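Local coordinates for functional macrophage inflammatory protein 1-alpha homolog (Human herpesvirus 8, PDB 1ZXT), which acts as a virus-encoded chemokine, a homologue of macrophage inflammatory protein 1-alpha, that binds CC chemokine receptors and probably signals through them, at residues G39-L42 with R48-C51. Residues are numbered along the deposited sequence; the frame is centred on the assembly and turned at random.
Sequences GVIL and RQIC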
loop_
_atom_site.group_PDB
_atom_site.type_symbol
_atom_site.label_atom_id
_atom_site.label_comp_id
_atom_site.label_asym_id
_atom_site.label_seq_id
_atom_site.Cartn_x
_atom_site.Cartn_y
_atom_site.Cartn_z
ATOM N N GLY A 39 -1.183 -7.002 0.557
ATOM C CA GLY A 39 -0.899 -5.672 1.058
ATOM C C GLY A 39 -1.204 -4.619 0.066
ATOM O O GLY A 39 -1.330 -4.870 -1.126
ATOM N N VAL A 40 -1.229 -3.415 0.562
ATOM C CA VAL A 40 -1.243 -2.178 -0.278
ATOM C C VAL A 40 -0.206 -1.251 0.259
ATOM O O VAL A 40 0.036 -1.234 1.479
ATOM C CB VAL A 40 -2.636 -1.499 -0.418
ATOM C CG1 VAL A 40 -3.660 -2.435 -1.040
ATOM C CG2 VAL A 40 -3.151 -0.915 0.871
ATOM N N ILE A 41 0.387 -0.471 -0.628
ATOM C CA ILE A 41 1.193 0.684 -0.237
ATOM C C ILE A 41 0.387 1.937 -0.311
ATOM O O ILE A 41 -0.146 2.253 -1.331
ATOM C CB ILE A 41 2.454 0.788 -1.100
ATOM C CG1 ILE A 41 3.237 -0.519 -1.058
ATOM C CG2 ILE A 41 3.363 2.016 -0.779
ATOM C CD1 ILE A 41 3.572 -1.005 0.335
ATOM N N LEU A 42 0.333 2.674 0.797
ATOM C CA LEU A 42 -0.102 4.061 0.783
ATOM C C LEU A 42 1.115 4.924 0.639
ATOM O O LEU A 42 1.919 5.023 1.531
ATOM C CB LEU A 42 -0.847 4.443 2.044
ATOM C CG LEU A 42 -2.012 3.509 2.369
ATOM C CD1 LEU A 42 -2.557 3.852 3.734
ATOM C CD2 LEU A 42 -3.108 3.462 1.316
ATOM N N ARG A 48 7.265 8.197 1.037
ATOM C CA ARG A 48 7.274 7.152 2.022
ATOM C C ARG A 48 6.258 6.084 1.662
ATOM O O ARG A 48 5.129 6.401 1.348
ATOM C CB ARG A 48 6.886 7.732 3.349
ATOM C CG ARG A 48 6.592 6.768 4.459
ATOM C CD ARG A 48 6.233 7.562 5.765
ATOM N NE ARG A 48 6.963 7.052 6.908
ATOM C CZ ARG A 48 7.537 7.783 7.845
ATOM N NH1 ARG A 48 7.559 9.125 7.808
ATOM N NH2 ARG A 48 8.183 7.135 8.790
ATOM N N GLN A 49 6.675 4.826 1.709
ATOM C CA GLN A 49 5.852 3.673 1.410
ATOM C C GLN A 49 5.335 3.121 2.728
ATOM O O GLN A 49 6.069 2.536 3.540
ATOM C CB GLN A 49 6.661 2.623 0.646
ATOM C CG GLN A 49 7.066 3.078 -0.728
ATOM C CD GLN A 49 8.137 2.208 -1.367
ATOM O OE1 GLN A 49 8.365 1.085 -0.982
ATOM N NE2 GLN A 49 8.856 2.795 -2.308
ATOM N N ILE A 50 4.029 3.256 2.940
ATOM C CA ILE A 50 3.365 2.819 4.150
ATOM C C ILE A 50 2.615 1.526 3.813
ATOM O O ILE A 50 1.649 1.496 3.104
ATOM C CB ILE A 50 2.382 3.863 4.703
ATOM C CG1 ILE A 50 3.089 5.177 5.128
ATOM C CG2 ILE A 50 1.592 3.263 5.899
ATOM C CD1 ILE A 50 2.177 6.167 5.675
ATOM N N CYS A 51 3.042 0.435 4.435
ATOM C CA CYS A 51 2.332 -0.881 4.350
ATOM C C CYS A 51 0.994 -0.837 5.091
ATOM O O CYS A 51 0.979 -0.545 6.294
ATOM C CB CYS A 51 3.145 -1.936 4.939
ATOM S SG CYS A 51 4.379 -2.602 3.772
#
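L42 and I50 face each other as an antiparallel hydrogen-bonded pair, and the two bonds between them are unequal. L42 N gives its hydrogen to I50 O at 2.9 Å, a fairly straight bond whose donor sits only slightly off the plane of the I50 carbonyl. In return I50 N reaches L42 O at 3.1 Å from well above the plane of that carbonyl, 38° out of it. The carbonyl of I50 also takes a CA-H contact from I41, so a second, weaker donor meets the same oxygen. One step along, I41 and C51 form the non-hydrogen-bonded pair, and here side chains do the joining. With CG1 of I41 beside the backbone N (chi1 -54°), CG2 of I41 stands anti to that N and lies against CB of Q49 at 3.6 Å; the CG1 branch turns again to bring CD1 of I41 to SG of C51 at 3.9 Å. The isoleucine thus straddles two residues of 48-51, crossing the Q49 side chain at a slant. The same sulfur is bonded to C12, which ties the long N-terminal segment to this face, where Y29 of the first strand also packs on I41 and Q49. On the other face CB of L42 and CB of I50 are 4.2 Å apart, and CB of I50 lies closer still to L42 O, at 3.4 Å, beside the bond from I50 N. Beyond, L42 goes on to W28 and to L62 of the helix, I50 to Q16 and T44. V40 shares that helix-covered face, packing on V59 and M63. The short segments 40-42 and 49-51 run at 135° to each other, N to C, a marked twist, and belong to the second hairpin of the three-stranded antiparallel Greek-key sheet, with the C-terminal helix across one face, that defines the chemokine fold.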